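Long-range contacts in Ice-binding protein 1 (Shewanella frigidimarina, PDB 6BG8), which binds ice through this C-terminal DUF3494 domain, inhibiting growth of ice crystals and holding the bacterium onto ice in its aquatic habitat: residues Q20-T25 against A46-G51; G33-L38 against D58-G63; D39-Y44 against A67-T72. All coordinates share one frame; numbering follows the deposited sequence.

Contact 1 (Q20-T25 against A46-G51)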
ATOM      1  N   GLN A  20      -3.693  -1.601 -13.366  1.00  4.72           N
ATOM      2  CA  GLN A  20      -3.397  -2.403 -14.554  1.00  6.35           C
ATOM      3  C   GLN A  20      -3.129  -3.868 -14.259  1.00  9.81           C
ATOM      4  O   GLN A  20      -3.627  -4.739 -14.979  1.00  7.26           O
ATOM      5  CB  GLN A  20      -2.180  -1.829 -15.294  1.00  4.97           C
ATOM      6  CG  GLN A  20      -2.412  -0.459 -15.919  1.00  4.58           C
ATOM      7  CD  GLN A  20      -3.498  -0.484 -16.948  1.00  4.88           C
ATOM      8  OE1 GLN A  20      -3.372  -1.152 -17.974  1.00 10.13           O
ATOM      9  NE2 GLN A  20      -4.577   0.260 -16.694  1.00  6.86           N
ATOM     10  N   ALA A  21      -2.359  -4.168 -13.222  1.00  4.56           N
ATOM     11  CA  ALA A  21      -1.936  -5.550 -13.003  1.00  2.77           C
ATOM     12  C   ALA A  21      -1.415  -5.716 -11.585  1.00  8.02           C
ATOM     13  O   ALA A  21      -0.902  -4.771 -10.978  1.00  6.66           O
ATOM     14  CB  ALA A  21      -0.849  -5.975 -14.001  1.00  7.61           C
ATOM     15  N   ILE A  22      -1.557  -6.933 -11.072  1.00  6.62           N
ATOM     16  CA  ILE A  22      -0.871  -7.370  -9.860  1.00  6.40           C
ATOM     17  C   ILE A  22      -0.178  -8.674 -10.211  1.00  8.54           C
ATOM     18  O   ILE A  22      -0.819  -9.600 -10.724  1.00  8.07           O
ATOM     19  CB  ILE A  22      -1.822  -7.564  -8.673  1.00  5.79           C
ATOM     20  CG1 ILE A  22      -2.440  -6.220  -8.272  1.00  4.44           C
ATOM     21  CG2 ILE A  22      -1.058  -8.169  -7.489  1.00  6.73           C
ATOM     22  CD1 ILE A  22      -3.584  -6.345  -7.279  1.00  8.20           C
ATOM     23  N   THR A  23       1.127  -8.735  -9.985  1.00  8.97           N
ATOM     24  CA  THR A  23       1.904  -9.907 -10.360  1.00  6.45           C
ATOM     25  C   THR A  23       2.780 -10.351  -9.201  1.00  8.76           C
ATOM     26  O   THR A  23       3.133  -9.560  -8.320  1.00  9.21           O
ATOM     27  CB  THR A  23       2.791  -9.648 -11.585  1.00  8.57           C
ATOM     28  OG1 THR A  23       3.916  -8.845 -11.215  1.00  8.46           O
ATOM     29  CG2 THR A  23       2.004  -8.964 -12.704  1.00  8.91           C
ATOM     30  N   THR A  24       3.142 -11.638  -9.228  1.00  7.80           N
ATOM     31  CA  THR A  24       4.051 -12.194  -8.238  1.00  9.10           C
ATOM     32  C   THR A  24       4.887 -13.296  -8.870  1.00  9.90           C
ATOM     33  O   THR A  24       4.442 -14.012  -9.777  1.00  7.89           O
ATOM     34  CB  THR A  24       3.327 -12.763  -7.005  1.00  6.62           C
ATOM     35  OG1 THR A  24       4.296 -13.177  -6.033  1.00  7.70           O
ATOM     36  CG2 THR A  24       2.490 -13.987  -7.376  1.00  7.29           C
ATOM     37  N   THR A  25       6.115 -13.403  -8.388  1.00  7.73           N
ATOM     38  CA  THR A  25       6.875 -14.624  -8.543  1.00  7.56           C
ATOM     39  C   THR A  25       6.400 -15.638  -7.506  1.00  7.55           C
ATOM     40  O   THR A  25       5.550 -15.348  -6.661  1.00  8.03           O
ATOM     41  CB  THR A  25       8.363 -14.343  -8.373  1.00  7.81           C
ATOM     42  OG1 THR A  25       8.587 -13.971  -7.015  1.00  9.67           O
ATOM     43  CG2 THR A  25       8.805 -13.199  -9.269  1.00  9.29           C
ATOM     44  N   ALA A  46      -0.922 -12.176 -12.634  1.00  7.14           N
ATOM     45  CA  ALA A  46       0.117 -13.102 -13.073  1.00  7.50           C
ATOM     46  C   ALA A  46       0.831 -13.708 -11.875  1.00  8.10           C
ATOM     47  O   ALA A  46       1.158 -13.009 -10.910  1.00  8.23           O
ATOM     48  CB  ALA A  46       1.140 -12.418 -13.993  1.00 10.76           C
ATOM     49  N   GLY A  47       1.078 -15.018 -11.945  1.00  8.02           N
ATOM     50  CA  GLY A  47       1.867 -15.710 -10.952  1.00  6.94           C
ATOM     51  C   GLY A  47       1.080 -16.324  -9.819  1.00  6.42           C
ATOM     52  O   GLY A  47       1.672 -17.030  -8.990  1.00  9.08           O
ATOM     53  N   PHE A  48      -0.228 -16.080  -9.748  1.00  8.03           N
ATOM     54  CA  PHE A  48      -1.053 -16.582  -8.661  1.00  9.17           C
ATOM     55  C   PHE A  48      -1.714 -17.899  -9.053  1.00 10.87           C
ATOM     56  O   PHE A  48      -1.813 -18.253 -10.234  1.00 14.56           O
ATOM     57  CB  PHE A  48      -2.118 -15.554  -8.268  1.00  8.71           C
ATOM     58  CG  PHE A  48      -1.549 -14.277  -7.725  1.00  9.52           C
ATOM     59  CD1 PHE A  48      -1.218 -14.175  -6.383  1.00 11.45           C
ATOM     60  CD2 PHE A  48      -1.330 -13.184  -8.556  1.00  9.44           C
ATOM     61  CE1 PHE A  48      -0.688 -12.992  -5.868  1.00  9.11           C
ATOM     62  CE2 PHE A  48      -0.797 -12.005  -8.057  1.00  7.95           C
ATOM     63  CZ  PHE A  48      -0.474 -11.910  -6.705  1.00  7.76           C
ATOM     64  N   THR A  49      -2.174 -18.623  -8.040  1.00  9.95           N
ATOM     65  CA  THR A  49      -2.763 -19.949  -8.220  1.00  7.76           C
ATOM     66  C   THR A  49      -4.225 -19.942  -7.800  1.00  8.60           C
ATOM     67  O   THR A  49      -4.509 -19.928  -6.587  1.00 10.89           O
ATOM     68  CB  THR A  49      -2.002 -20.982  -7.396  1.00 10.42           C
ATOM     69  OG1 THR A  49      -0.596 -20.833  -7.630  1.00  9.39           O
ATOM     70  CG2 THR A  49      -2.453 -22.390  -7.769  1.00  8.98           C
ATOM     71  N   PRO A  50      -5.177 -19.951  -8.735  1.00 15.57           N
ATOM     72  CA  PRO A  50      -6.593 -19.990  -8.344  1.00  7.11           C
ATOM     73  C   PRO A  50      -6.876 -21.141  -7.387  1.00  9.90           C
ATOM     74  O   PRO A  50      -6.399 -22.268  -7.570  1.00 11.50           O
ATOM     75  CB  PRO A  50      -7.323 -20.163  -9.681  1.00 12.60           C
ATOM     76  CG  PRO A  50      -6.416 -19.508 -10.676  1.00 13.48           C
ATOM     77  CD  PRO A  50      -5.010 -19.828 -10.195  1.00 14.65           C
ATOM     78  N   GLY A  51      -7.642 -20.845  -6.345  1.00 10.55           N
ATOM     79  CA  GLY A  51      -7.975 -21.815  -5.327  1.00 10.01           C
ATOM     80  C   GLY A  51      -9.276 -22.534  -5.613  1.00 15.07           C
ATOM     81  O   GLY A  51      -9.772 -22.564  -6.742  1.00 12.07           O
TER

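Contact 2 (G33-L38 against D58-G63)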
ATOM      1  N   GLY A  33      -6.302  -9.297   3.535  1.00  8.82           N
ATOM      2  CA  GLY A  33      -6.811  -8.259   2.658  1.00 10.56           C
ATOM      3  C   GLY A  33      -7.152  -8.835   1.302  1.00  8.71           C
ATOM      4  O   GLY A  33      -6.722  -9.933   0.943  1.00 10.74           O
ATOM      5  N   ASP A  34      -7.913  -8.061   0.541  1.00  9.28           N
ATOM      6  CA  ASP A  34      -8.332  -8.423  -0.807  1.00  6.38           C
ATOM      7  C   ASP A  34      -7.317  -7.950  -1.849  1.00  7.12           C
ATOM      8  O   ASP A  34      -6.468  -7.096  -1.590  1.00  7.42           O
ATOM      9  CB  ASP A  34      -9.702  -7.810  -1.117  1.00  7.00           C
ATOM     10  CG  ASP A  34     -10.807  -8.395  -0.266  1.00 10.41           C
ATOM     11  OD1 ASP A  34     -10.722  -9.589   0.081  1.00  8.96           O
ATOM     12  OD2 ASP A  34     -11.755  -7.662   0.065  1.00  9.19           O
ATOM     13  N   LEU A  35      -7.433  -8.510  -3.048  1.00  6.67           N
ATOM     14  CA  LEU A  35      -6.666  -8.082  -4.211  1.00  5.20           C
ATOM     15  C   LEU A  35      -7.630  -7.525  -5.248  1.00  7.02           C
ATOM     16  O   LEU A  35      -8.720  -8.072  -5.452  1.00  9.37           O
ATOM     17  CB  LEU A  35      -5.876  -9.245  -4.818  1.00  7.20           C
ATOM     18  CG  LEU A  35      -4.430  -9.452  -4.355  1.00  9.15           C
ATOM     19  CD1 LEU A  35      -4.310  -9.467  -2.835  1.00  8.30           C
ATOM     20  CD2 LEU A  35      -3.845 -10.738  -4.952  1.00  9.90           C
ATOM     21  N   GLY A  36      -7.232  -6.442  -5.906  1.00  7.62           N
ATOM     22  CA  GLY A  36      -8.075  -5.898  -6.949  1.00  5.78           C
ATOM     23  C   GLY A  36      -7.304  -5.304  -8.101  1.00  8.71           C
ATOM     24  O   GLY A  36      -6.253  -4.688  -7.896  1.00  6.57           O
ATOM     25  N   ILE A  37      -7.815  -5.505  -9.320  1.00  4.81           N
ATOM     26  CA  ILE A  37      -7.365  -4.808 -10.516  1.00  8.84           C
ATOM     27  C   ILE A  37      -8.546  -3.985 -11.020  1.00  5.73           C
ATOM     28  O   ILE A  37      -9.663  -4.503 -11.137  1.00  7.10           O
ATOM     29  CB  ILE A  37      -6.866  -5.788 -11.599  1.00  8.98           C
ATOM     30  CG1 ILE A  37      -5.675  -6.603 -11.069  1.00  7.07           C
ATOM     31  CG2 ILE A  37      -6.504  -5.035 -12.861  1.00  6.67           C
ATOM     32  CD1 ILE A  37      -5.219  -7.733 -12.005  1.00  9.52           C
ATOM     33  N   LEU A  38      -8.309  -2.698 -11.279  1.00  5.01           N
ATOM     34  CA  LEU A  38      -9.411  -1.780 -11.548  1.00  4.85           C
ATOM     35  C   LEU A  38      -9.719  -1.600 -13.028  1.00  6.93           C
ATOM     36  O   LEU A  38     -10.884  -1.378 -13.378  1.00  7.77           O
ATOM     37  CB  LEU A  38      -9.112  -0.394 -10.957  1.00  5.67           C
ATOM     38  CG  LEU A  38      -8.918  -0.289  -9.441  1.00  3.69           C
ATOM     39  CD1 LEU A  38      -8.342   1.074  -9.093  1.00  7.35           C
ATOM     40  CD2 LEU A  38     -10.215  -0.516  -8.670  1.00  7.52           C
ATOM     41  N   ASP A  58      -4.309 -19.412  -3.880  1.00  9.12           N
ATOM     42  CA  ASP A  58      -3.629 -20.185  -2.844  1.00  7.96           C
ATOM     43  C   ASP A  58      -2.657 -19.323  -2.047  1.00  6.95           C
ATOM     44  O   ASP A  58      -2.395 -19.602  -0.873  1.00  8.81           O
ATOM     45  CB  ASP A  58      -2.882 -21.368  -3.465  1.00 10.45           C
ATOM     46  CG  ASP A  58      -3.799 -22.498  -3.858  1.00  9.18           C
ATOM     47  OD1 ASP A  58      -4.997 -22.451  -3.527  1.00 11.01           O
ATOM     48  OD2 ASP A  58      -3.312 -23.442  -4.510  1.00 11.05           O
ATOM     49  N   GLU A  59      -2.118 -18.276  -2.672  1.00  6.95           N
ATOM     50  CA  GLU A  59      -1.170 -17.351  -2.062  1.00 12.94           C
ATOM     51  C   GLU A  59      -1.825 -16.366  -1.109  1.00 11.04           C
ATOM     52  O   GLU A  59      -1.115 -15.593  -0.452  1.00 11.04           O
ATOM     53  CB  GLU A  59      -0.439 -16.569  -3.156  1.00  8.53           C
ATOM     54  CG  GLU A  59       0.447 -17.432  -4.054  1.00 11.00           C
ATOM     55  CD  GLU A  59      -0.328 -18.204  -5.121  1.00 11.27           C
ATOM     56  OE1 GLU A  59      -1.489 -17.846  -5.391  1.00  9.68           O
ATOM     57  OE2 GLU A  59       0.231 -19.172  -5.688  1.00 10.23           O
ATOM     58  N   LEU A  60      -3.148 -16.378  -1.019  1.00  6.75           N
ATOM     59  CA  LEU A  60      -3.908 -15.325  -0.359  1.00  6.75           C
ATOM     60  C   LEU A  60      -4.820 -15.954   0.683  1.00  7.67           C
ATOM     61  O   LEU A  60      -5.656 -16.798   0.353  1.00  8.93           O
ATOM     62  CB  LEU A  60      -4.723 -14.532  -1.387  1.00  8.22           C
ATOM     63  CG  LEU A  60      -5.707 -13.488  -0.871  1.00  8.53           C
ATOM     64  CD1 LEU A  60      -4.944 -12.393  -0.155  1.00  9.79           C
ATOM     65  CD2 LEU A  60      -6.508 -12.911  -2.044  1.00  8.30           C
ATOM     66  N   THR A  61      -4.661 -15.547   1.938  1.00  7.14           N
ATOM     67  CA  THR A  61      -5.454 -16.041   3.056  0.87  9.32           C
ATOM     68  C   THR A  61      -6.306 -14.909   3.621  1.00  8.68           C
ATOM     69  O   THR A  61      -5.817 -13.786   3.759  1.00 11.17           O
ATOM     70  CB  THR A  61      -4.533 -16.600   4.143  0.87 11.20           C
ATOM     71  OG1 THR A  61      -3.729 -17.649   3.589  0.87 15.32           O
ATOM     72  CG2 THR A  61      -5.343 -17.130   5.320  0.87 16.41           C
ATOM     73  N   ASN A  62      -7.567 -15.206   3.954  1.00 11.97           N
ATOM     74  CA  ASN A  62      -8.504 -14.222   4.502  1.00  8.99           C
ATOM     75  C   ASN A  62      -8.661 -13.031   3.553  1.00  8.26           C
ATOM     76  O   ASN A  62      -8.604 -11.866   3.954  1.00 11.51           O
ATOM     77  CB  ASN A  62      -8.086 -13.759   5.901  1.00 12.12           C
ATOM     78  CG  ASN A  62      -9.199 -13.023   6.620  1.00 21.34           C
ATOM     79  OD1 ASN A  62     -10.363 -13.154   6.251  1.00 15.14           O
ATOM     80  ND2 ASN A  62      -8.852 -12.238   7.644  1.00 13.06           N
ATOM     81  N   GLY A  63      -8.849 -13.342   2.277  1.00  6.59           N
ATOM     82  CA  GLY A  63      -9.063 -12.325   1.270  1.00  9.45           C
ATOM     83  C   GLY A  63      -9.414 -12.989  -0.040  1.00  7.18           C
ATOM     84  O   GLY A  63      -9.217 -14.196  -0.212  1.00  7.90           O
TER
HETATM   85  O   HOH W   1      -9.928  -9.477   3.448  1.00 20.32           O

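Contact 3 (D39-Y44 against A67-T72)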
ATOM      1  N   ASP A  39      -8.710  -1.652 -13.902  1.00  7.18           N
ATOM      2  CA  ASP A  39      -8.892  -1.186 -15.272  1.00  7.96           C
ATOM      3  C   ASP A  39      -8.443  -2.207 -16.305  1.00  6.87           C
ATOM      4  O   ASP A  39      -8.228  -1.839 -17.464  1.00  7.55           O
ATOM      5  CB  ASP A  39      -8.156   0.139 -15.500  1.00  5.77           C
ATOM      6  CG  ASP A  39      -8.639   1.234 -14.576  1.00  6.60           C
ATOM      7  OD1 ASP A  39      -9.844   1.554 -14.629  1.00  9.40           O
ATOM      8  OD2 ASP A  39      -7.819   1.755 -13.798  1.00  8.09           O
ATOM      9  N   GLN A  40      -8.294  -3.472 -15.908  1.00  7.69           N
ATOM     10  CA  GLN A  40      -8.028  -4.570 -16.834  1.00  7.27           C
ATOM     11  C   GLN A  40      -8.712  -5.826 -16.307  1.00  7.06           C
ATOM     12  O   GLN A  40      -9.127  -5.894 -15.150  1.00  7.79           O
ATOM     13  CB  GLN A  40      -6.528  -4.835 -17.023  1.00  7.67           C
ATOM     14  CG  GLN A  40      -5.704  -3.672 -17.581  1.00  6.98           C
ATOM     15  CD  GLN A  40      -5.932  -3.409 -19.073  1.00 13.17           C
ATOM     16  OE1 GLN A  40      -6.720  -4.091 -19.724  1.00  7.48           O
ATOM     17  NE2 GLN A  40      -5.237  -2.408 -19.611  1.00  8.47           N
ATOM     18  N   ALA A  41      -8.829  -6.827 -17.179  1.00  7.11           N
ATOM     19  CA  ALA A  41      -9.481  -8.083 -16.823  1.00 10.07           C
ATOM     20  C   ALA A  41      -8.598  -8.934 -15.900  1.00  8.69           C
ATOM     21  O   ALA A  41      -7.410  -8.677 -15.711  1.00  7.69           O
ATOM     22  CB  ALA A  41      -9.827  -8.876 -18.082  1.00  7.62           C
ATOM     23  N   ARG A  42      -9.221  -9.970 -15.323  1.00  7.42           N
ATOM     24  CA  ARG A  42      -8.552 -10.931 -14.449  1.00  9.24           C
ATOM     25  C   ARG A  42      -7.307 -11.544 -15.084  1.00  7.36           C
ATOM     26  O   ARG A  42      -6.416 -12.008 -14.366  1.00  8.79           O
ATOM     27  CB  ARG A  42      -9.552 -12.039 -14.067  1.00 10.05           C
ATOM     28  CG  ARG A  42      -8.956 -13.253 -13.363  1.00  7.19           C
ATOM     29  CD  ARG A  42     -10.038 -14.068 -12.671  1.00  7.97           C
ATOM     30  NE  ARG A  42     -10.644 -13.337 -11.567  1.00  4.94           N
ATOM     31  CZ  ARG A  42     -10.133 -13.260 -10.340  1.00  5.57           C
ATOM     32  NH1 ARG A  42     -10.775 -12.562  -9.410  1.00  6.42           N
ATOM     33  NH2 ARG A  42      -8.992 -13.887 -10.040  1.00  8.95           N
ATOM     34  N   SER A  43      -7.229 -11.563 -16.415  1.00  9.89           N
ATOM     35  CA  SER A  43      -6.041 -12.085 -17.082  1.00  8.75           C
ATOM     36  C   SER A  43      -4.788 -11.285 -16.744  1.00  9.38           C
ATOM     37  O   SER A  43      -3.670 -11.764 -16.972  1.00  8.84           O
ATOM     38  CB  SER A  43      -6.265 -12.102 -18.593  1.00 10.76           C
ATOM     39  OG  SER A  43      -6.524 -10.801 -19.079  1.00 12.19           O
ATOM     40  N   TYR A  44      -4.935 -10.093 -16.180  1.00  8.45           N
ATOM     41  CA  TYR A  44      -3.774  -9.294 -15.828  1.00  7.41           C
ATOM     42  C   TYR A  44      -3.216  -9.632 -14.449  1.00  7.21           C
ATOM     43  O   TYR A  44      -2.215  -9.034 -14.048  1.00  9.84           O
ATOM     44  CB  TYR A  44      -4.119  -7.797 -15.931  1.00  7.95           C
ATOM     45  CG  TYR A  44      -3.957  -7.265 -17.341  1.00  7.75           C
ATOM     46  CD1 TYR A  44      -4.849  -7.609 -18.344  1.00 11.09           C
ATOM     47  CD2 TYR A  44      -2.887  -6.438 -17.672  1.00 10.29           C
ATOM     48  CE1 TYR A  44      -4.690  -7.118 -19.644  1.00  8.35           C
ATOM     49  CE2 TYR A  44      -2.719  -5.952 -18.956  1.00 11.90           C
ATOM     50  CZ  TYR A  44      -3.627  -6.297 -19.940  1.00 12.02           C
ATOM     51  OH  TYR A  44      -3.455  -5.820 -21.218  1.00 15.14           O
ATOM     52  N   ALA A  67     -11.722  -8.651 -10.209  1.00  6.21           N
ATOM     53  CA  ALA A  67     -11.550  -7.916 -11.453  1.00  7.73           C
ATOM     54  C   ALA A  67     -12.925  -7.669 -12.054  1.00 10.23           C
ATOM     55  O   ALA A  67     -13.886  -8.380 -11.763  1.00  7.22           O
ATOM     56  CB  ALA A  67     -10.650  -8.659 -12.445  1.00  8.18           C
ATOM     57  N   GLY A  68     -13.016  -6.630 -12.885  1.00  8.33           N
ATOM     58  CA  GLY A  68     -14.317  -6.193 -13.368  1.00  7.88           C
ATOM     59  C   GLY A  68     -14.978  -7.138 -14.351  1.00  8.72           C
ATOM     60  O   GLY A  68     -16.200  -7.059 -14.541  1.00 11.66           O
ATOM     61  N   ASP A  69     -14.210  -8.016 -14.987  1.00  7.44           N
ATOM     62  CA  ASP A  69     -14.805  -9.020 -15.861  1.00 10.16           C
ATOM     63  C   ASP A  69     -15.323 -10.235 -15.097  1.00  9.96           C
ATOM     64  O   ASP A  69     -15.913 -11.124 -15.719  1.00 10.47           O
ATOM     65  CB  ASP A  69     -13.791  -9.471 -16.923  1.00 10.44           C
ATOM     66  CG  ASP A  69     -12.636 -10.248 -16.327  1.00 10.50           C
ATOM     67  OD1 ASP A  69     -12.023  -9.730 -15.364  1.00 10.27           O
ATOM     68  OD2 ASP A  69     -12.344 -11.375 -16.802  1.00  8.60           O
ATOM     69  N   ASP A  70     -15.126 -10.293 -13.777  1.00  6.90           N
ATOM     70  CA  ASP A  70     -15.582 -11.437 -12.988  1.00  7.52           C
ATOM     71  C   ASP A  70     -17.089 -11.601 -13.117  1.00  8.68           C
ATOM     72  O   ASP A  70     -17.856 -10.720 -12.709  1.00  9.31           O
ATOM     73  CB  ASP A  70     -15.203 -11.262 -11.513  1.00  7.21           C
ATOM     74  CG  ASP A  70     -13.727 -11.507 -11.243  1.00  9.34           C
ATOM     75  OD1 ASP A  70     -13.024 -12.005 -12.138  1.00  9.15           O
ATOM     76  OD2 ASP A  70     -13.265 -11.192 -10.122  1.00  7.49           O
ATOM     77  N   SER A  71     -17.518 -12.724 -13.689  1.00  9.94           N
ATOM     78  CA  SER A  71     -18.938 -12.972 -13.879  1.00 10.00           C
ATOM     79  C   SER A  71     -19.528 -13.682 -12.667  1.00 11.06           C
ATOM     80  O   SER A  71     -18.830 -14.387 -11.929  1.00  8.51           O
ATOM     81  CB  SER A  71     -19.177 -13.807 -15.141  1.00 14.39           C
ATOM     82  OG  SER A  71     -18.576 -15.088 -15.037  1.00 17.85           O
ATOM     83  N   THR A  72     -20.830 -13.486 -12.471  1.00 14.24           N
ATOM     84  CA  THR A  72     -21.619 -14.218 -11.486  1.00 12.05           C
ATOM     85  C   THR A  72     -22.679 -15.019 -12.229  1.00 13.37           C
ATOM     86  O   THR A  72     -23.547 -14.421 -12.886  1.00 14.47           O
ATOM     87  CB  THR A  72     -22.280 -13.273 -10.480  1.00 12.63           C
ATOM     88  OG1 THR A  72     -21.279 -12.581  -9.723  1.00 10.62           O
ATOM     89  CG2 THR A  72     -23.182 -14.049  -9.520  1.00 11.81           C
TER
HETATM   90  O   HOH W   2     -10.851  -4.818 -13.396  1.00  6.83           O
HETATM   91  O   HOH W   3      -9.820 -12.282 -17.787  1.00  9.02           O

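Contact 1 (Q20-T25 against A46-G51)
Thr24 sits over the ring of Phe48 where strand 21-24 meets the short strand 45-46, two parallel neighbours on one face of the beta-helix (beta-solenoid) that builds the DUF3494 ice-binding domain. The register is set by Thr23 and Ala46, bridged as a parallel pair. Ala46 N donates to Ile22 O at 3.2 Å, and Ala46 O takes Thr24 N at 2.9 Å; the methyls Thr23 CG2 and Ala46 CB pack side by side on the same face of the sheet.

Phe48 can be followed outward. With chi1 at -64°, CG lies beside the backbone N and the ring turns back toward the strand. CG, CD1 and CD2 run beneath Thr24 CG2, CE1 comes closer to the same methyl, and CE2 reaches Ile22 O, which lies at the ring edge, in plane. CZ, the tip, lies under Thr24 CG2 as well and touches Ile22 CG2 at 3.9 Å. Phe57 stacks on the ring from outside the two segments. Past the bridge, Gly47 CA makes a CH...O contact to Thr24 O. The CH-pi contact is almost vertical: Thr24 CG2 stands 3.6 Å from the centroid of the Phe48 ring, 10° off the ring normal.

Contact 2 (G33-L38 against D58-G63)
Leu60 points toward strand 34-37 and makes the tight part of this contact, its methyls meeting both backbone and side chain of the other segment. CG lies anti to the backbone N (chi1 173°), which carries the branch across to Gly33 and Leu35. CD1 comes within 3.2 Å of Gly33 O and also touches Leu35 CD1 at 4.0 Å. The leucine side chains run antiparallel, each passing alongside the other, with Leu60 CD2 lying beside the same Leu35 methyl. Gly33 O is buried here among carbon atoms and has no hydrogen-bond partner in the model. Gly63 CA makes a CA-H...O contact to Gly33 O, 3.4 Å long with 166° at the hydrogen. Gly63, with no side chain, brings its CA directly against that carbonyl.

On the solvent side the fit is looser and polar. Gly33 N and Asn62 O are 3.5 Å apart, at a poor angle for bonding. A water donates to Asn62 O at 2.8 Å and only weakly to Asp34 OD1, linking the two segments on the side open to solvent. Asp34 has stronger partners: OD2 forms a salt bridge with Arg13, and OD1 accepts from Leu64 N. Asn62 ND2 is bonded to Asp32 OD1, and Asn62 N hydrogen-bonds a glycerol, probably from the crystallisation liquor.

In the beta-solenoid the two strands belong to different parallel pairings. Strand 34-37 runs beside 14-18 and 65-66, whereas 60-61 runs beside 29-31. Ile30 of strand 29-31 touches both leucines, and Met16 of strand 14-18, Tyr45 of strand 45-46 and the rings of Phe48 and Phe57 also pack against Leu35.

Contact 3 (D39-Y44 against A67-T72)
Arg42 and Asp70 form a two-bond salt bridge through NE and NH1, joining two loops of the beta-solenoid: one between strands 34-37 and 45-46, the other between strand 65-66 and helix 84-103. NE donates to Asp70 OD1 at 2.8 Å and NH1 to OD2 at 2.9 Å, both nearly straight and on the syn side of the carboxylate. The guanidinium and carboxylate planes are only 19° apart, so the salt bridge is nearly flat. Arg42 runs out extended through chi1 and chi2, then bends at chi3 (-66°), which turns the guanidinium to the acid.

A second acid takes the backbone: Asp69 OD1 accepts Arg42 N at 2.8 Å, the donor coming from above the carboxylate plane. Between these bonds Ala67 CB packs against Arg42 CB and the peptide before it, and Ala41 CB lies against Asp69 CG.

The next shell positions both partners. Ala67 to Asp70 form a type I turn, closed by Asp70 N bonding to Ala67 O, and Ser65 OG holds Arg42 NH2. One water donates to Asp69 OD2; another bridges the loops from Gln40 O to Gly68 N. Asp70 OD2 accepts twice, its second donor being Ala67 N at 3.0 Å, from well above the carboxylate plane.

The three contacts use interleaved segments at the same end of the solenoid. Contact 2 is the buried one, made by leucine methyls and close-set glycines; contacts 1 and 3 are partly buried, the former pairing strands through the backbone, the latter joining loops through charged groups. Contacts 2 and 3 share a continuous piece of chain, 33-38 running straight into 39-44, and Ile37 CD1 packs on Tyr44 between them. Probable hydrogen bonds from Thr49 to Glu59 and Asp58 tie contact 1 to contact 2, and one from Gln40 NE2 to Gln20 OE1 ties contact 3 to contact 1. In contact 1, the Thr24 side chain is about 10 Å from that of Thr212, an ice-binding site by similarity.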